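PDB 3QAT: malonyl CoA-acyl carrier protein transacylase from Bartonella henselae, which probably transfers the malonyl group from malonyl-CoA to acyl carrier protein, the step that supplies malonyl units for bacterial fatty acid synthesis. Local coordinates for residues Val72-Ile77 with Leu105-Thr110; Leu99-Ala104 with Ile235-Val240; Leu144-Val149 with Ala165-Gly170; Val240-Asp245 with Ile267-Ala272; Leu278-Ile281 with Leu287-Leu290. All coordinates share one frame; numbering follows the deposited sequence. Where two conformers were deposited one is given.

Interaction 1: residues Val72-Ile77 with Leu105-Thr110; sequences VSMAVI and LCAAGT
M74 and I77 on one face of helix 62-82 pack against C106 and A107, at the C-terminal end of helix 100-107, in a buried helix-to-helix contact made of sulfur and aliphatic carbon. Helix 100-107 is the short helix that follows the GxSxG sequence, so this contact lies in the acyltransferase core. The thioether of M74 does most of the touching. Bends at chi2 and chi3, both close to -55°, fold the chain back so that its last three side-chain atoms curl around one thiol: C106 SG lies 3.7 Å from M74 SD, 3.7 Å from M74 CE and slightly farther from M74 CG. The thiol is brought there by chi1 of C106 at -175°, which sets SG opposite the backbone N. M74 SD also sits 3.7 Å from A107 N, against the helix backbone itself. Next to it the A107 methyl fills the angle between two neighbours, with CB 4.0 Å from M74 SD and 3.9 Å from I77 CG1. F11 of strand 6-11 packs on both I77 and A107, while L113 of helix 113-129 touches M74. Just beyond, helix 100-107 ends in a Schellman motif: G109, with positive phi, donates from its N to C106 O at 3.0 Å, and T110 N reaches back to L105 O at 2.9 Å. Between the two helices the contact is apolar and rich in sulfur, so it depends on close fit and dispersion, with polarisable sulfur on both sides and no directional polar bond.

Interaction 2: residues Leu99-Ala104 with Ile235-Val240; sequences LGEYSA and IANVSV
Chi1 of E101, -57°, sets CG beside the backbone N, and the chain then runs extended across to N237, whose amide is folded beside the backbone N in the same way (chi1 -72°). The two flat ends lie face over face, their planes nearly parallel, with E101 CD 3.3 Å from N237 CG. From that position E101 OE2 takes the backbone N-H of N237 at 2.7 Å in a fairly straight bond, and the donor approaches from above the carboxylate plane. Alongside, A236 CA comes within 3.4 Å of E101 OE2. The other carboxylate oxygen works through solvent: one water donates to E101 OE1 at 2.9 Å and accepts from V238 N at 3.2 Å. A second water lies between E101 OE2 and I235 O, close enough to bond to both. E101 stands in the first turn of helix 100-107, within a GxSxG-containing turn that fits the nucleophile elbow of this family, where the serine probably carries the malonyl group. The amide of N237 faces that elbow: its ND2 donates to G96 O, and its OD1 accepts from S98 N and also from Q256 NE2 of helix 246-258. From the same helix, L253 packs against the E101 side chain.

Interaction 3: residues Leu144-Val149 with Ala165-Gly170; sequences LDEKDV and ANDNGG
E146 and D167 meet through two carboxylates, and charge dominates the contact. Both side chains leave with CG opposite the backbone N, chi1 -154° in E146 and 174° in D167, which points the acids at each other across the gap between helix 146-155 and strand 162-169. They cross roughly at right angles with their planes steeply inclined, and D167 OD2 lies 3.3 Å from E146 OE2 and 3.4 Å from E146 OE1. No bond joins these acceptors. Two arginines hold them instead: R264 bridges the pair, with NE on D167 OD2 and NH2 on E146 OE1, and NH1 of R260 takes E146 OE2. The positive charge of the two guanidinium groups probably pays for the close approach of the acids. In a carbon-oxygen approach, E146 OE2 also lies 3.4 Å from D167 CB.

Hydrogen bonds order each segment separately. D145 is the N-cap of helix 146-155, its OD1 accepting from D148 N at 2.9 Å. Along the strand, N168 ND2 donates in plane to a lone pair of N166 OD1 at 3.1 Å, and N166 ND2 turns back to A165 O at 2.9 Å. N168 OD1 in turn receives NE2 of H97, a residue of the GxSxG sequence.

A165 and N166 together face V174 in a classic beta bulge. Helix 146-155 packed on antiparallel strands 136-142, 162-169, 172-176 and 196-200 is the ferredoxin-like subdomain known from malonyl transacylases; the arginines flank strand 261-262, which joins the sheet edge by backbone bonds, and their salt bridges add to this.

Interaction 4: residues Val240-Asp245 with Ile267-Ala272; sequences VIPESD and IEWISA
In the helix that carries W269 against V240 and P242, I267 O accepts twice from S271: S271 OG at 2.8 Å and S271 N at 3.0 Å, reaching it from opposite faces of the carbonyl plane. The contact itself is carried by the tryptophan. Its CG stands opposite the backbone N (chi1 -171°), which swings the indole off helix 263-272 toward the end of the loop, at V240, and the short strand 242-243. The ring meets two different things there. V240 O lies over one face, 4.1 Å above the plane and offset toward the rim, while P242 approaches the six-membered ring obliquely, with its CG 3.7 Å from W269 CH2 and its CD 3.7 Å from W269 CZ2. Nearer the helix, V240 CG1 slides past W269 CB at 4.0 Å. I235 of strand 234-235 touches both P242 and W269, and F93 stacks edge-to-face with the indole. P242 belongs to strand 242-243, which pairs antiparallel with strand 234-235, so the indole links this small hairpin to helix 263-272. Across the segments everything is van der Waals contact: carbon on carbon, plus one carbonyl oxygen above an aromatic face. The contact therefore rests on dispersion and shape; with V240 buried and P242 and W269 partly exposed, it should shield one side of the indole and of the proline ring from water.

Interaction 5: residues Leu278-Ile281 with Leu287-Leu290; sequences LFEI and LTGL
E280 reaches out of strand 275-281 toward T288 and L287, beginning at CB, which passes 3.4 Å from T288 OG1. With chi1 at 179°, CG is carried away from the strand backbone to 4.1 Å from L287 CB, and the extended chain beyond it brings the carboxylate to the N-H groups of the helix. CD arrives at the opening turn of helix 286-294, 3.3 Å from L287 N, and the two carboxylate oxygens divide the donors there. E280 OE1 accepts twice from one residue: T288 OG1 donates at 2.7 Å on the anti side, close to the carboxylate plane, and T288 N at 2.8 Å from well above it. E280 OE2 takes L287 N at 2.8 Å, again from above the plane, and lies against L287 CB and CG. The strand and helix are the first two elements of a beta-alpha-beta unit completed by strand 299-303, whose T302 touches both E280 and T288. Within this unit the carboxylate faces backbone N-H groups of the first helical turn, a place where the helix dipole would be expected to favour its negative charge. Its rotation is fixed by three bonds, one of them from a hydroxyl that is itself engaged: a water donates to T288 OG1 at 2.9 Å and to L278 O at 3.0 Å, giving the strand backbone a second route to the helix. The L287 side chain continues past E280 toward T10 of strand 6-11 and H97.

Interaction 5 lies on the parallel sheet 93-96, 6-11, 275-281 and 299-303, and interactions 1, 2 and 4 pack around it in the same subdomain; interaction 3 lies in the small subdomain, its centre about 29 Å from that of interaction 1. Interactions 1 and 2 share helix 100-107 and their segments alternate along the chain. Interaction 2 runs into interaction 4 through V240, centres about 10 Å apart, and helix 263-272 of interaction 4 leads into strand 275-281 of interaction 5. S73 OG bonds I281 O, linking interactions 1 and 5. Interaction 2 borders the probable nucleophile elbow; interaction 3, between its segments in sequence, reaches toward that elbow through N168, which also touches L290 of interaction 5.

Interaction 1: residues Val72-Ile77 with Leu105-Thr110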
# COMPACT_ATOMS: atom_id res chain seq x y z
N VAL A 72 -3.52 11.05 4.05
CA VAL A 72 -4.66 11.30 3.17
C VAL A 72 -5.75 10.26 3.44
O VAL A 72 -6.92 10.62 3.58
CB VAL A 72 -4.25 11.29 1.70
CG1 VAL A 72 -5.49 11.45 0.79
CG2 VAL A 72 -3.23 12.40 1.44
N SER A 73 -5.38 8.98 3.53
CA SER A 73 -6.36 7.94 3.80
C SER A 73 -7.08 8.16 5.14
O SER A 73 -8.31 8.06 5.23
CB SER A 73 -5.72 6.54 3.79
OG SER A 73 -5.40 6.12 2.47
N MET A 74 -6.29 8.47 6.16
CA MET A 74 -6.90 8.67 7.51
C MET A 74 -7.74 9.94 7.58
O MET A 74 -8.74 9.98 8.30
CB MET A 74 -5.82 8.65 8.60
CG MET A 74 -5.34 7.22 8.90
SD MET A 74 -6.68 6.06 9.35
CE MET A 74 -7.45 6.90 10.73
N ALA A 75 -7.38 10.98 6.81
CA ALA A 75 -8.26 12.17 6.73
C ALA A 75 -9.63 11.76 6.17
O ALA A 75 -10.68 12.14 6.72
CB ALA A 75 -7.63 13.26 5.84
N VAL A 76 -9.65 10.98 5.10
CA VAL A 76 -10.92 10.47 4.56
C VAL A 76 -11.68 9.65 5.62
O VAL A 76 -12.90 9.88 5.81
CB VAL A 76 -10.71 9.65 3.28
CG1 VAL A 76 -12.03 8.96 2.85
CG2 VAL A 76 -10.18 10.54 2.18
N ILE A 77 -11.00 8.73 6.31
CA ILE A 77 -11.66 7.92 7.34
C ILE A 77 -12.29 8.81 8.42
O ILE A 77 -13.45 8.59 8.83
CB ILE A 77 -10.70 6.88 8.00
CG1 ILE A 77 -10.26 5.79 6.98
CG2 ILE A 77 -11.34 6.24 9.28
CD1 ILE A 77 -11.40 4.82 6.50
N LEU A 105 -4.68 -0.68 9.19
CA LEU A 105 -4.63 -0.99 10.62
C LEU A 105 -4.96 0.23 11.48
O LEU A 105 -5.61 0.10 12.49
CB LEU A 105 -3.29 -1.63 10.99
CG LEU A 105 -3.07 -3.06 10.46
CD1 LEU A 105 -1.62 -3.51 10.60
CD2 LEU A 105 -4.01 -4.08 11.18
N CYS A 106 -4.52 1.43 11.07
CA CYS A 106 -4.90 2.62 11.80
C CYS A 106 -6.44 2.83 11.71
O CYS A 106 -7.10 3.16 12.71
CB CYS A 106 -4.11 3.83 11.25
SG CYS A 106 -4.40 5.36 12.19
N ALA A 107 -7.00 2.62 10.53
CA ALA A 107 -8.44 2.82 10.34
C ALA A 107 -9.22 1.81 11.17
O ALA A 107 -10.33 2.11 11.64
CB ALA A 107 -8.80 2.66 8.88
N ALA A 108 -8.63 0.64 11.38
CA ALA A 108 -9.27 -0.42 12.18
C ALA A 108 -8.90 -0.34 13.67
O ALA A 108 -9.26 -1.22 14.47
CB ALA A 108 -8.93 -1.80 11.57
N GLY A 109 -8.21 0.74 14.06
CA GLY A 109 -7.89 1.00 15.46
C GLY A 109 -6.71 0.27 16.08
O GLY A 109 -6.53 0.35 17.30
N THR A 110 -5.91 -0.43 15.28
CA THR A 110 -4.80 -1.23 15.82
C THR A 110 -3.66 -0.37 16.34
O THR A 110 -3.06 -0.70 17.37
CB THR A 110 -4.30 -2.24 14.75
OG1 THR A 110 -5.26 -3.30 14.65
CG2 THR A 110 -2.91 -2.86 15.08

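Interaction 2: residues Leu99-Ala104 with Ile235-Val240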
# COMPACT_ATOMS: atom_id res chain seq x y z
N LEU A 99 2.49 -0.08 2.13
CA LEU A 99 2.34 0.92 3.18
C LEU A 99 0.84 1.00 3.60
O LEU A 99 0.51 1.34 4.73
CB LEU A 99 2.87 2.28 2.72
CG LEU A 99 1.97 3.09 1.78
CD1 LEU A 99 0.93 3.96 2.47
CD2 LEU A 99 2.88 3.98 0.90
N GLY A 100 -0.05 0.72 2.64
CA GLY A 100 -1.49 0.77 2.89
C GLY A 100 -1.96 -0.20 3.98
O GLY A 100 -3.04 -0.01 4.53
N GLU A 101 -1.18 -1.24 4.29
CA GLU A 101 -1.54 -2.13 5.42
C GLU A 101 -1.56 -1.34 6.74
O GLU A 101 -2.39 -1.59 7.62
CB GLU A 101 -0.58 -3.31 5.55
CG GLU A 101 -0.47 -4.16 4.30
CD GLU A 101 -0.14 -5.62 4.63
OE1 GLU A 101 1.05 -5.95 4.98
OE2 GLU A 101 -1.06 -6.42 4.53
N TYR A 102 -0.64 -0.37 6.87
CA TYR A 102 -0.58 0.47 8.05
C TYR A 102 -1.75 1.42 8.11
O TYR A 102 -2.35 1.61 9.16
CB TYR A 102 0.76 1.23 8.16
CG TYR A 102 1.95 0.31 8.28
CD1 TYR A 102 2.54 0.05 9.54
CD2 TYR A 102 2.45 -0.37 7.16
CE1 TYR A 102 3.60 -0.84 9.68
CE2 TYR A 102 3.54 -1.27 7.29
CZ TYR A 102 4.09 -1.50 8.56
OH TYR A 102 5.14 -2.37 8.70
N SER A 103 -2.10 2.01 6.96
CA SER A 103 -3.31 2.85 6.92
C SER A 103 -4.55 2.05 7.32
O SER A 103 -5.38 2.54 8.08
CB SER A 103 -3.52 3.39 5.51
OG SER A 103 -2.31 4.00 5.06
N ALA A 104 -4.65 0.84 6.80
CA ALA A 104 -5.77 -0.07 7.10
C ALA A 104 -5.84 -0.38 8.60
O ALA A 104 -6.91 -0.33 9.22
CB ALA A 104 -5.60 -1.33 6.29
N ILE A 235 -6.90 -8.25 5.66
CA ILE A 235 -6.50 -9.30 4.73
C ILE A 235 -5.03 -9.01 4.36
O ILE A 235 -4.75 -8.15 3.52
CB ILE A 235 -7.38 -9.33 3.45
CG1 ILE A 235 -8.87 -9.28 3.80
CG2 ILE A 235 -7.03 -10.59 2.60
CD1 ILE A 235 -9.35 -10.35 4.82
N ALA A 236 -4.11 -9.68 5.03
CA ALA A 236 -2.69 -9.34 4.96
C ALA A 236 -2.08 -9.65 3.61
O ALA A 236 -2.40 -10.66 2.98
CB ALA A 236 -1.89 -10.04 6.08
N ASN A 237 -1.15 -8.80 3.18
CA ASN A 237 -0.47 -8.98 1.90
C ASN A 237 0.25 -10.33 1.77
O ASN A 237 0.38 -10.85 0.66
CB ASN A 237 0.62 -7.89 1.70
CG ASN A 237 0.10 -6.49 1.42
OD1 ASN A 237 0.92 -5.58 1.39
ND2 ASN A 237 -1.19 -6.31 1.15
N VAL A 238 0.73 -10.88 2.91
CA VAL A 238 1.58 -12.07 2.91
C VAL A 238 0.72 -13.34 2.96
O VAL A 238 1.06 -14.35 2.34
CB VAL A 238 2.58 -12.03 4.11
CG1 VAL A 238 3.24 -13.39 4.40
CG2 VAL A 238 3.65 -10.97 3.80
N SER A 239 -0.40 -13.25 3.67
CA SER A 239 -1.19 -14.45 4.02
C SER A 239 -2.51 -14.58 3.25
O SER A 239 -3.01 -15.71 3.07
CB SER A 239 -1.47 -14.49 5.51
OG SER A 239 -2.31 -13.39 5.89
N VAL A 240 -3.05 -13.46 2.78
CA VAL A 240 -4.36 -13.45 2.08
C VAL A 240 -5.47 -14.19 2.87
O VAL A 240 -6.32 -14.89 2.30
CB VAL A 240 -4.26 -13.98 0.63
CG1 VAL A 240 -5.44 -13.45 -0.21
CG2 VAL A 240 -2.98 -13.55 -0.01
O HOH W 1 -3.53 -5.66 3.73
O HOH W 2 1.34 -8.82 5.27

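Interaction 3: residues Leu144-Val149 with Ala165-Gly170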
# COMPACT_ATOMS: atom_id res chain seq x y z
N LEU A 144 2.61 -11.25 -18.68
CA LEU A 144 3.13 -12.57 -18.34
C LEU A 144 2.55 -13.06 -17.02
O LEU A 144 2.47 -12.30 -16.06
CB LEU A 144 4.66 -12.55 -18.24
CG LEU A 144 5.42 -12.07 -19.49
CD1 LEU A 144 6.94 -12.02 -19.22
CD2 LEU A 144 5.10 -12.94 -20.72
N ASP A 145 2.15 -14.33 -16.97
CA ASP A 145 1.59 -14.84 -15.71
C ASP A 145 2.69 -15.10 -14.69
O ASP A 145 3.88 -15.11 -15.03
CB ASP A 145 0.67 -16.07 -15.93
CG ASP A 145 1.41 -17.27 -16.46
OD1 ASP A 145 2.63 -17.42 -16.23
OD2 ASP A 145 0.75 -18.11 -17.12
N GLU A 146 2.28 -15.30 -13.45
CA GLU A 146 3.19 -15.50 -12.33
C GLU A 146 4.19 -16.63 -12.58
O GLU A 146 5.39 -16.47 -12.31
CB GLU A 146 2.36 -15.81 -11.11
CG GLU A 146 2.99 -15.46 -9.82
CD GLU A 146 1.95 -15.15 -8.76
OE1 GLU A 146 0.85 -15.77 -8.81
OE2 GLU A 146 2.23 -14.29 -7.89
N LYS A 147 3.70 -17.77 -13.06
CA LYS A 147 4.55 -18.91 -13.38
C LYS A 147 5.69 -18.55 -14.33
O LYS A 147 6.85 -18.88 -14.08
CB LYS A 147 3.71 -20.07 -13.96
N ASP A 148 5.35 -17.85 -15.42
CA ASP A 148 6.33 -17.45 -16.42
C ASP A 148 7.33 -16.42 -15.87
O ASP A 148 8.50 -16.43 -16.24
CB ASP A 148 5.64 -16.89 -17.67
CG ASP A 148 4.88 -17.96 -18.45
OD1 ASP A 148 4.95 -19.15 -18.08
OD2 ASP A 148 4.20 -17.58 -19.43
N VAL A 149 6.86 -15.53 -15.00
CA VAL A 149 7.79 -14.57 -14.40
C VAL A 149 8.70 -15.28 -13.39
O VAL A 149 9.88 -14.95 -13.31
CB VAL A 149 7.08 -13.34 -13.79
CG1 VAL A 149 8.10 -12.40 -13.11
CG2 VAL A 149 6.31 -12.61 -14.87
N ALA A 165 7.89 -8.95 -6.68
CA ALA A 165 7.58 -7.99 -5.61
C ALA A 165 6.08 -7.75 -5.46
O ALA A 165 5.58 -7.62 -4.35
CB ALA A 165 8.29 -6.68 -5.91
N ASN A 166 5.36 -7.64 -6.57
CA ASN A 166 3.90 -7.47 -6.49
C ASN A 166 3.26 -8.40 -7.52
O ASN A 166 3.73 -8.48 -8.67
CB ASN A 166 3.41 -6.11 -6.99
CG ASN A 166 3.83 -4.87 -6.18
OD1 ASN A 166 3.46 -3.78 -6.63
ND2 ASN A 166 4.52 -4.98 -5.01
N ASP A 167 2.14 -9.01 -7.16
CA ASP A 167 1.28 -9.65 -8.13
C ASP A 167 -0.00 -8.80 -8.08
O ASP A 167 -0.81 -8.95 -7.15
CB ASP A 167 1.01 -11.11 -7.69
CG ASP A 167 -0.01 -11.82 -8.58
OD1 ASP A 167 -0.19 -11.43 -9.74
OD2 ASP A 167 -0.66 -12.80 -8.12
N ASN A 168 -0.16 -7.88 -9.03
CA ASN A 168 -1.20 -6.84 -8.94
C ASN A 168 -2.54 -7.10 -9.60
O ASN A 168 -3.51 -6.38 -9.35
CB ASN A 168 -0.64 -5.48 -9.39
CG ASN A 168 0.32 -4.91 -8.37
OD1 ASN A 168 0.19 -5.19 -7.16
ND2 ASN A 168 1.30 -4.12 -8.83
N GLY A 169 -2.61 -8.16 -10.38
CA GLY A 169 -3.83 -8.47 -11.13
C GLY A 169 -3.77 -7.81 -12.50
O GLY A 169 -2.89 -6.99 -12.78
N GLY A 170 -4.70 -8.18 -13.37
CA GLY A 170 -4.74 -7.60 -14.70
C GLY A 170 -3.50 -7.90 -15.52
O GLY A 170 -3.18 -7.15 -16.45

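Interaction 4: residues Val240-Asp245 with Ile267-Ala272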
# COMPACT_ATOMS: atom_id res chain seq x y z
N VAL A 240 -3.05 -13.46 2.78
CA VAL A 240 -4.36 -13.45 2.08
C VAL A 240 -5.47 -14.19 2.87
O VAL A 240 -6.32 -14.89 2.30
CB VAL A 240 -4.26 -13.98 0.63
CG1 VAL A 240 -5.44 -13.45 -0.21
CG2 VAL A 240 -2.98 -13.55 -0.01
N ILE A 241 -5.46 -14.00 4.19
CA ILE A 241 -6.54 -14.47 5.05
C ILE A 241 -6.89 -13.38 6.03
O ILE A 241 -6.10 -12.44 6.25
CB ILE A 241 -6.17 -15.79 5.79
CG1 ILE A 241 -4.94 -15.60 6.68
CG2 ILE A 241 -6.01 -16.96 4.81
CD1 ILE A 241 -4.47 -16.89 7.39
N PRO A 242 -8.09 -13.47 6.64
CA PRO A 242 -8.44 -12.42 7.59
C PRO A 242 -7.62 -12.57 8.88
O PRO A 242 -7.65 -13.62 9.54
CB PRO A 242 -9.96 -12.61 7.83
CG PRO A 242 -10.32 -13.88 7.15
CD PRO A 242 -9.24 -14.31 6.25
N GLU A 243 -6.88 -11.53 9.21
CA GLU A 243 -6.01 -11.54 10.38
C GLU A 243 -6.50 -10.56 11.43
O GLU A 243 -6.75 -9.39 11.12
CB GLU A 243 -4.58 -11.17 9.96
CG GLU A 243 -4.00 -12.02 8.81
CD GLU A 243 -3.46 -13.38 9.26
OE1 GLU A 243 -3.62 -13.76 10.45
OE2 GLU A 243 -2.87 -14.06 8.40
N SER A 244 -6.64 -11.02 12.68
CA SER A 244 -7.03 -10.15 13.78
C SER A 244 -6.15 -10.26 15.02
O SER A 244 -6.38 -9.55 15.99
CB SER A 244 -8.49 -10.41 14.20
OG SER A 244 -9.35 -10.32 13.07
N ASP A 245 -5.13 -11.12 15.00
CA ASP A 245 -4.25 -11.31 16.17
C ASP A 245 -3.11 -10.31 16.07
O ASP A 245 -2.31 -10.41 15.15
CB ASP A 245 -3.72 -12.75 16.19
CG ASP A 245 -2.68 -13.00 17.28
OD1 ASP A 245 -2.28 -12.06 17.98
OD2 ASP A 245 -2.26 -14.18 17.46
N ILE A 267 -7.82 -9.41 -3.73
CA ILE A 267 -9.08 -8.95 -4.30
C ILE A 267 -9.97 -10.15 -4.66
O ILE A 267 -11.20 -10.13 -4.44
CB ILE A 267 -8.84 -8.06 -5.54
CG1 ILE A 267 -8.08 -6.79 -5.11
CG2 ILE A 267 -10.20 -7.72 -6.23
CD1 ILE A 267 -8.76 -5.99 -3.97
N GLU A 268 -9.35 -11.21 -5.19
CA GLU A 268 -10.11 -12.43 -5.50
C GLU A 268 -10.72 -13.03 -4.23
O GLU A 268 -11.89 -13.44 -4.25
CB GLU A 268 -9.25 -13.45 -6.25
CG GLU A 268 -8.95 -13.00 -7.69
CD GLU A 268 -8.00 -13.91 -8.45
OE1 GLU A 268 -7.37 -14.79 -7.83
OE2 GLU A 268 -7.87 -13.75 -9.68
N TRP A 269 -9.94 -13.11 -3.15
CA TRP A 269 -10.45 -13.63 -1.88
C TRP A 269 -11.61 -12.77 -1.36
O TRP A 269 -12.69 -13.27 -1.03
CB TRP A 269 -9.36 -13.77 -0.81
CG TRP A 269 -9.93 -14.52 0.38
CD1 TRP A 269 -9.96 -15.86 0.55
CD2 TRP A 269 -10.61 -13.95 1.52
NE1 TRP A 269 -10.58 -16.19 1.74
CE2 TRP A 269 -10.99 -15.03 2.35
CE3 TRP A 269 -10.91 -12.64 1.92
CZ2 TRP A 269 -11.70 -14.85 3.55
CZ3 TRP A 269 -11.61 -12.46 3.13
CH2 TRP A 269 -12.01 -13.57 3.92
N ILE A 270 -11.39 -11.46 -1.28
CA ILE A 270 -12.44 -10.58 -0.78
C ILE A 270 -13.75 -10.72 -1.57
O ILE A 270 -14.82 -10.82 -0.98
CB ILE A 270 -11.95 -9.10 -0.71
CG1 ILE A 270 -10.89 -8.93 0.38
CG2 ILE A 270 -13.11 -8.15 -0.43
CD1 ILE A 270 -10.17 -7.55 0.31
N SER A 271 -13.64 -10.77 -2.90
CA SER A 271 -14.81 -10.84 -3.78
C SER A 271 -15.58 -12.15 -3.62
O SER A 271 -16.79 -12.17 -3.85
CB SER A 271 -14.38 -10.69 -5.24
OG SER A 271 -13.75 -9.43 -5.39
N ALA A 272 -14.86 -13.20 -3.23
CA ALA A 272 -15.47 -14.54 -3.05
C ALA A 272 -16.00 -14.77 -1.64
O ALA A 272 -16.67 -15.78 -1.38
CB ALA A 272 -14.46 -15.62 -3.40

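Interaction 5: residues Leu278-Ile281 with Leu287-Leu290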
# COMPACT_ATOMS: atom_id res chain seq x y z
N LEU A 278 -15.82 -2.67 -3.39
CA LEU A 278 -14.47 -2.38 -2.90
C LEU A 278 -14.25 -0.89 -2.96
O LEU A 278 -14.27 -0.32 -4.05
CB LEU A 278 -13.43 -3.05 -3.80
CG LEU A 278 -13.38 -4.57 -3.87
CD1 LEU A 278 -12.58 -4.97 -5.10
CD2 LEU A 278 -12.72 -5.13 -2.63
N PHE A 279 -14.01 -0.28 -1.80
CA PHE A 279 -13.76 1.15 -1.73
C PHE A 279 -12.24 1.35 -1.64
O PHE A 279 -11.57 0.59 -0.95
CB PHE A 279 -14.41 1.76 -0.49
CG PHE A 279 -15.90 1.79 -0.53
CD1 PHE A 279 -16.56 2.78 -1.23
CD2 PHE A 279 -16.63 0.81 0.14
CE1 PHE A 279 -17.97 2.82 -1.24
CE2 PHE A 279 -18.01 0.82 0.12
CZ PHE A 279 -18.68 1.84 -0.56
N GLU A 280 -11.74 2.32 -2.40
CA GLU A 280 -10.34 2.79 -2.32
C GLU A 280 -10.32 4.11 -1.52
O GLU A 280 -10.84 5.14 -1.99
CB GLU A 280 -9.78 2.99 -3.74
CG GLU A 280 -8.33 3.51 -3.72
CD GLU A 280 -7.65 3.45 -5.09
OE1 GLU A 280 -8.38 3.37 -6.13
OE2 GLU A 280 -6.37 3.43 -5.11
N ILE A 281 -9.72 4.06 -0.34
CA ILE A 281 -9.80 5.16 0.60
C ILE A 281 -8.54 6.00 0.53
O ILE A 281 -7.47 5.52 0.87
CB ILE A 281 -9.94 4.61 2.05
CG1 ILE A 281 -11.14 3.66 2.21
CG2 ILE A 281 -10.04 5.78 3.06
CD1 ILE A 281 -12.51 4.31 1.87
N LEU A 287 -5.79 1.51 -7.05
CA LEU A 287 -6.35 0.21 -6.66
C LEU A 287 -7.65 -0.08 -7.37
O LEU A 287 -7.95 -1.25 -7.69
CB LEU A 287 -6.53 0.08 -5.14
CG LEU A 287 -5.24 0.28 -4.34
CD1 LEU A 287 -5.55 0.11 -2.84
CD2 LEU A 287 -4.16 -0.73 -4.78
N THR A 288 -8.45 0.96 -7.61
CA THR A 288 -9.72 0.82 -8.32
C THR A 288 -9.49 0.31 -9.74
O THR A 288 -10.24 -0.58 -10.23
CB THR A 288 -10.49 2.15 -8.26
OG1 THR A 288 -10.80 2.44 -6.89
CG2 THR A 288 -11.81 2.09 -9.08
N GLY A 289 -8.45 0.83 -10.40
CA GLY A 289 -8.06 0.36 -11.75
C GLY A 289 -7.72 -1.13 -11.74
O GLY A 289 -8.19 -1.89 -12.60
N LEU A 290 -6.96 -1.56 -10.73
CA LEU A 290 -6.62 -2.97 -10.59
C LEU A 290 -7.86 -3.83 -10.32
O LEU A 290 -8.00 -4.89 -10.92
CB LEU A 290 -5.59 -3.18 -9.48
CG LEU A 290 -4.22 -2.54 -9.67
CD1 LEU A 290 -3.34 -2.71 -8.43
CD2 LEU A 290 -3.51 -3.17 -10.89
O HOH W 3 -11.65 0.15 -5.38